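Local coordinates for protein FMN Adenylyltransferase (Candida glabrata, PDB 3FWK) that catalyses the adenylylation of FMN by ATP, the last step in the biosynthesis of FAD, at residues Phe118-Arg131 against Thr266-Lys280. Sequence-based numbering, arbitrary orientation. Where two conformers were deposited one is given.
Sequences FKTLENFIEETSLR and TKAEPIPIADEDLVK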
loop_
_atom_site.group_PDB
_atom_site.type_symbol
_atom_site.label_atom_id
_atom_site.label_comp_id
_atom_site.label_asym_id
_atom_site.label_seq_id
_atom_site.Cartn_x
_atom_site.Cartn_y
_atom_site.Cartn_z
ATOM N N PHE A 118 -12.066 6.213 -6.162
ATOM C CA PHE A 118 -11.477 7.372 -6.810
ATOM C C PHE A 118 -10.876 6.984 -8.161
ATOM O O PHE A 118 -10.132 5.993 -8.282
ATOM C CB PHE A 118 -10.320 7.955 -5.968
ATOM C CG PHE A 118 -10.771 8.852 -4.852
ATOM C CD1 PHE A 118 -10.966 10.209 -5.075
ATOM C CD2 PHE A 118 -11.008 8.318 -3.579
ATOM C CE1 PHE A 118 -11.393 11.044 -4.066
ATOM C CE2 PHE A 118 -11.433 9.177 -2.540
ATOM C CZ PHE A 118 -11.650 10.513 -2.799
ATOM N N LYS A 119 -11.111 7.822 -9.173
ATOM C CA LYS A 119 -10.517 7.596 -10.497
ATOM C C LYS A 119 -8.976 7.544 -10.399
ATOM O O LYS A 119 -8.331 6.745 -11.066
ATOM C CB LYS A 119 -10.919 8.710 -11.447
ATOM C CG LYS A 119 -10.411 8.517 -12.850
ATOM C CD LYS A 119 -10.964 7.233 -13.500
ATOM C CE LYS A 119 -10.859 7.245 -15.015
ATOM N NZ LYS A 119 -11.888 6.262 -15.590
ATOM N N THR A 120 -8.378 8.420 -9.587
ATOM C CA THR A 120 -6.916 8.459 -9.511
ATOM C C THR A 120 -6.406 7.118 -8.969
ATOM O O THR A 120 -5.338 6.645 -9.359
ATOM C CB THR A 120 -6.441 9.589 -8.600
ATOM O OG1 THR A 120 -6.823 10.839 -9.152
ATOM C CG2 THR A 120 -4.923 9.591 -8.496
ATOM N N LEU A 121 -7.136 6.525 -8.009
ATOM C CA LEU A 121 -6.758 5.234 -7.488
ATOM C C LEU A 121 -6.888 4.128 -8.555
ATOM O O LEU A 121 -5.992 3.290 -8.674
ATOM C CB LEU A 121 -7.574 4.917 -6.239
ATOM C CG LEU A 121 -7.112 3.748 -5.411
ATOM C CD1 LEU A 121 -5.630 3.825 -5.007
ATOM C CD2 LEU A 121 -7.965 3.706 -4.159
ATOM N N GLU A 122 -7.996 4.112 -9.327
ATOM C CA GLU A 122 -8.094 3.172 -10.455
ATOM C C GLU A 122 -6.902 3.316 -11.380
ATOM O O GLU A 122 -6.283 2.320 -11.804
ATOM C CB GLU A 122 -9.399 3.400 -11.242
ATOM C CG GLU A 122 -10.688 3.196 -10.456
ATOM C CD GLU A 122 -11.069 1.775 -10.217
ATOM O OE1 GLU A 122 -10.361 0.832 -10.622
ATOM O OE2 GLU A 122 -12.173 1.597 -9.635
ATOM N N ASN A 123 -6.571 4.573 -11.740
ATOM C CA ASN A 123 -5.446 4.829 -12.630
ATOM C C ASN A 123 -4.161 4.257 -12.012
ATOM O O ASN A 123 -3.348 3.637 -12.703
ATOM C CB ASN A 123 -5.245 6.315 -12.847
ATOM C CG ASN A 123 -6.305 6.973 -13.697
ATOM O OD1 ASN A 123 -7.080 6.303 -14.393
ATOM N ND2 ASN A 123 -6.327 8.307 -13.669
ATOM N N PHE A 124 -3.974 4.490 -10.714
ATOM C CA PHE A 124 -2.747 4.090 -10.055
ATOM C C PHE A 124 -2.608 2.569 -9.991
ATOM O O PHE A 124 -1.505 2.025 -10.145
ATOM C CB PHE A 124 -2.714 4.687 -8.668
ATOM C CG PHE A 124 -1.433 4.366 -7.945
ATOM C CD1 PHE A 124 -0.238 4.930 -8.378
ATOM C CD2 PHE A 124 -1.407 3.465 -6.890
ATOM C CE1 PHE A 124 0.970 4.646 -7.741
ATOM C CE2 PHE A 124 -0.179 3.133 -6.264
ATOM C CZ PHE A 124 0.994 3.740 -6.711
ATOM N N ILE A 125 -3.721 1.865 -9.762
ATOM C CA ILE A 125 -3.680 0.388 -9.761
ATOM C C ILE A 125 -3.255 -0.123 -11.137
ATOM O O ILE A 125 -2.439 -1.036 -11.244
ATOM C CB ILE A 125 -5.031 -0.178 -9.323
ATOM C CG1 ILE A 125 -5.264 0.166 -7.830
ATOM C CG2 ILE A 125 -5.092 -1.675 -9.600
ATOM C CD1 ILE A 125 -6.711 -0.040 -7.374
ATOM N N GLU A 126 -3.788 0.477 -12.192
ATOM C CA GLU A 126 -3.394 0.059 -13.558
ATOM C C GLU A 126 -1.912 0.364 -13.826
ATOM O O GLU A 126 -1.180 -0.482 -14.363
ATOM C CB GLU A 126 -4.303 0.787 -14.542
ATOM C CG GLU A 126 -5.727 0.262 -14.415
ATOM C CD GLU A 126 -6.818 1.207 -14.934
ATOM O OE1 GLU A 126 -6.496 2.193 -15.629
ATOM O OE2 GLU A 126 -8.007 0.980 -14.595
ATOM N N GLU A 127 -1.473 1.551 -13.415
ATOM C CA GLU A 127 -0.080 1.971 -13.647
ATOM C C GLU A 127 0.868 1.078 -12.898
ATOM O O GLU A 127 1.918 0.671 -13.427
ATOM C CB GLU A 127 0.072 3.421 -13.185
ATOM C CG GLU A 127 -0.662 4.399 -14.097
ATOM C CD GLU A 127 -1.207 5.653 -13.423
ATOM O OE1 GLU A 127 -0.822 5.973 -12.249
ATOM O OE2 GLU A 127 -2.034 6.365 -14.074
ATOM N N THR A 128 0.534 0.736 -11.663
ATOM C CA THR A 128 1.420 -0.127 -10.916
ATOM C C THR A 128 1.383 -1.576 -11.365
ATOM O O THR A 128 2.406 -2.264 -11.281
ATOM C CB THR A 128 1.227 0.048 -9.448
ATOM O OG1 THR A 128 -0.110 -0.130 -9.136
ATOM C CG2 THR A 128 1.588 1.458 -8.978
ATOM N N SER A 129 0.243 -2.034 -11.865
ATOM C CA SER A 129 0.222 -3.367 -12.446
ATOM C C SER A 129 1.195 -3.465 -13.617
ATOM O O SER A 129 1.852 -4.493 -13.803
ATOM C CB SER A 129 -1.219 -3.699 -12.880
ATOM O OG SER A 129 -2.073 -3.830 -11.756
ATOM N N LEU A 130 1.255 -2.416 -14.431
ATOM C CA LEU A 130 2.235 -2.417 -15.505
ATOM C C LEU A 130 3.646 -2.258 -14.965
ATOM O O LEU A 130 4.550 -2.954 -15.425
ATOM C CB LEU A 130 1.920 -1.280 -16.441
ATOM C CG LEU A 130 0.719 -1.480 -17.348
ATOM C CD1 LEU A 130 0.490 -0.216 -18.158
ATOM C CD2 LEU A 130 0.965 -2.706 -18.290
ATOM N N ARG A 131 3.851 -1.379 -13.990
ATOM C CA ARG A 131 5.202 -1.129 -13.505
ATOM C C ARG A 131 5.859 -2.350 -12.923
ATOM O O ARG A 131 7.040 -2.603 -13.176
ATOM C CB ARG A 131 5.172 -0.057 -12.444
ATOM C CG ARG A 131 6.596 0.267 -11.928
ATOM C CD ARG A 131 6.625 1.525 -11.118
ATOM N NE ARG A 131 7.956 1.825 -10.559
ATOM C CZ ARG A 131 9.144 1.981 -11.231
ATOM N NH1 ARG A 131 9.272 1.903 -12.565
ATOM N NH2 ARG A 131 10.260 2.181 -10.554
ATOM N N THR A 266 15.135 1.290 -13.680
ATOM C CA THR A 266 14.093 1.539 -12.651
ATOM C C THR A 266 13.483 2.950 -12.676
ATOM O O THR A 266 12.580 3.251 -11.860
ATOM C CB THR A 266 14.683 1.196 -11.269
ATOM O OG1 THR A 266 15.761 2.107 -11.014
ATOM C CG2 THR A 266 15.248 -0.248 -11.259
ATOM N N LYS A 267 13.940 3.825 -13.594
ATOM C CA LYS A 267 13.501 5.218 -13.647
ATOM C C LYS A 267 11.955 5.327 -13.679
ATOM O O LYS A 267 11.285 4.550 -14.383
ATOM C CB LYS A 267 14.073 5.926 -14.898
ATOM C CG LYS A 267 15.566 6.331 -14.839
ATOM C CD LYS A 267 15.968 7.042 -13.523
ATOM C CE LYS A 267 17.278 7.828 -13.654
ATOM N NZ LYS A 267 18.394 7.044 -14.278
ATOM N N ALA A 268 11.408 6.249 -12.882
ATOM C CA ALA A 268 9.984 6.503 -12.804
ATOM C C ALA A 268 9.723 7.949 -12.420
ATOM O O ALA A 268 10.658 8.703 -12.085
ATOM C CB ALA A 268 9.386 5.604 -11.773
ATOM N N GLU A 269 8.431 8.290 -12.372
ATOM C CA GLU A 269 7.901 9.658 -12.230
ATOM C C GLU A 269 6.540 9.562 -11.557
ATOM O O GLU A 269 5.785 8.620 -11.841
ATOM C CB GLU A 269 7.560 10.228 -13.635
ATOM C CG GLU A 269 8.705 10.446 -14.600
ATOM C CD GLU A 269 8.370 11.540 -15.615
ATOM O OE1 GLU A 269 7.452 11.354 -16.459
ATOM O OE2 GLU A 269 9.021 12.600 -15.552
ATOM N N PRO A 270 6.165 10.565 -10.744
ATOM C CA PRO A 270 4.774 10.610 -10.284
ATOM C C PRO A 270 3.815 10.809 -11.447
ATOM O O PRO A 270 4.140 11.469 -12.455
ATOM C CB PRO A 270 4.735 11.846 -9.366
ATOM C CG PRO A 270 6.130 12.091 -8.976
ATOM C CD PRO A 270 6.963 11.666 -10.157
ATOM N N ILE A 271 2.616 10.289 -11.268
ATOM C CA ILE A 271 1.568 10.482 -12.284
ATOM C C ILE A 271 0.536 11.444 -11.682
ATOM O O ILE A 271 0.031 11.210 -10.586
ATOM C CB ILE A 271 0.959 9.136 -12.696
ATOM C CG1 ILE A 271 2.025 8.264 -13.339
ATOM C CG2 ILE A 271 -0.283 9.371 -13.567
ATOM C CD1 ILE A 271 2.564 8.804 -14.581
ATOM N N PRO A 272 0.196 12.519 -12.396
ATOM C CA PRO A 272 -0.760 13.468 -11.835
ATOM C C PRO A 272 -2.117 12.858 -11.560
ATOM O O PRO A 272 -2.533 11.895 -12.214
ATOM C CB PRO A 272 -0.822 14.608 -12.875
ATOM C CG PRO A 272 -0.223 14.014 -14.118
ATOM C CD PRO A 272 0.712 12.937 -13.716
ATOM N N ILE A 273 -2.815 13.453 -10.609
ATOM C CA ILE A 273 -4.163 12.991 -10.284
ATOM C C ILE A 273 -5.095 13.146 -11.508
ATOM O O ILE A 273 -4.874 13.960 -12.395
ATOM C CB ILE A 273 -4.731 13.677 -9.022
ATOM C CG1 ILE A 273 -4.978 15.171 -9.197
ATOM C CG2 ILE A 273 -3.783 13.382 -7.824
ATOM C CD1 ILE A 273 -5.628 15.771 -7.983
ATOM N N ALA A 274 -6.163 12.373 -11.505
ATOM C CA ALA A 274 -7.164 12.459 -12.533
ATOM C C ALA A 274 -7.773 13.860 -12.532
ATOM O O ALA A 274 -7.973 14.469 -11.468
ATOM C CB ALA A 274 -8.243 11.405 -12.253
ATOM N N ASP A 275 -8.141 14.325 -13.739
ATOM C CA ASP A 275 -8.776 15.627 -13.938
ATOM C C ASP A 275 -9.986 15.842 -13.035
ATOM O O ASP A 275 -10.208 16.923 -12.526
ATOM C CB ASP A 275 -9.255 15.789 -15.387
ATOM C CG ASP A 275 -8.124 15.949 -16.369
ATOM O OD1 ASP A 275 -8.410 15.839 -17.588
ATOM O OD2 ASP A 275 -6.960 16.188 -15.964
ATOM N N GLU A 276 -10.797 14.802 -12.873
ATOM C CA GLU A 276 -12.029 14.905 -12.096
ATOM C C GLU A 276 -11.713 15.044 -10.612
ATOM O O GLU A 276 -12.450 15.724 -9.864
ATOM C CB GLU A 276 -12.968 13.712 -12.364
ATOM C CG GLU A 276 -12.409 12.353 -11.933
ATOM C CD GLU A 276 -13.262 11.153 -12.343
ATOM O OE1 GLU A 276 -13.991 10.610 -11.485
ATOM O OE2 GLU A 276 -13.125 10.716 -13.522
ATOM N N ASP A 277 -10.599 14.439 -10.168
ATOM C CA ASP A 277 -10.206 14.543 -8.764
ATOM C C ASP A 277 -9.593 15.914 -8.465
ATOM O O ASP A 277 -9.837 16.502 -7.421
ATOM C CB ASP A 277 -9.262 13.402 -8.380
ATOM C CG ASP A 277 -9.986 12.060 -8.329
ATOM O OD1 ASP A 277 -11.210 12.060 -8.091
ATOM O OD2 ASP A 277 -9.346 10.992 -8.523
ATOM N N LEU A 278 -8.844 16.484 -9.419
ATOM C CA LEU A 278 -8.341 17.833 -9.226
ATOM C C LEU A 278 -9.488 18.838 -9.121
ATOM O O LEU A 278 -9.440 19.730 -8.277
ATOM C CB LEU A 278 -7.367 18.221 -10.359
ATOM C CG LEU A 278 -6.779 19.628 -10.206
ATOM C CD1 LEU A 278 -5.864 19.738 -8.930
ATOM C CD2 LEU A 278 -5.995 20.035 -11.430
ATOM N N VAL A 279 -10.534 18.683 -9.937
ATOM C CA VAL A 279 -11.684 19.579 -9.855
ATOM C C VAL A 279 -12.306 19.496 -8.457
ATOM O O VAL A 279 -12.615 20.488 -7.835
ATOM C CB VAL A 279 -12.710 19.229 -10.967
ATOM C CG1 VAL A 279 -13.993 20.029 -10.743
ATOM C CG2 VAL A 279 -12.140 19.572 -12.345
ATOM N N LYS A 280 -12.477 18.289 -7.938
ATOM C CA LYS A 280 -13.071 18.154 -6.608
ATOM C C LYS A 280 -12.205 18.791 -5.529
ATOM O O LYS A 280 -12.716 19.410 -4.586
ATOM C CB LYS A 280 -13.280 16.685 -6.297
ATOM C CG LYS A 280 -14.460 16.075 -7.068
ATOM C CD LYS A 280 -14.749 14.623 -6.653
ATOM C CE LYS A 280 -13.700 13.683 -7.174
ATOM N NZ LYS A 280 -13.873 12.286 -6.663
HETATM O O HOH W 1 -12.815 10.007 -8.729
HETATM O O HOH W 2 -4.165 9.530 -12.121
HETATM O O HOH W 3 11.268 1.873 -14.828
#
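D277 reaches across to the start of helix 119-131 and grips T120 twice through one oxygen. T120 N bonds to D277 OD2 at 2.9 Å, meeting it nearly along its C-O axis. T120 OG1 donates to the anti lone pair of the same D277 OD2 at 2.6 Å. The hydroxyl also accepts: A274 N, at the N-cap of helix 275-282, gives a nearly straight bond (163°) to T120 OG1 at 2.9 Å. With OG1 beside its own backbone N (chi1 -64°), T120 presents both donors to D277. The second oxygen, D277 OD1, forms a salt bridge with K280 NZ and takes a bond from a water. That water also joins K119 N and E276 OE1.

At the other end of helix 119-131, the extended side chain of R131 sends NH2 to T266 O, at 2.9 Å. Its guanidinium carries A268 CB over the centre of one face, and its NE forms a salt bridge with E214. Waters bridge R131 NH1 to K267 O and N123 ND2 to P272 O.

Packing fills in around these bonds. D277 OD1 lies at the edge of the F118 ring, 3.5 Å from F118 CD1. K119 CB rests 3.5 Å from E276 CD, the two side chains crossing at about a right angle. I271 CG2 touches the E127 carboxylate.

Loop 266-274 thus runs antiparallel along a helix of the Rossmann-like core. D277 accepts bonds from the first turn of that helix, and its negative charge would probably suit the positive end of the helix dipole.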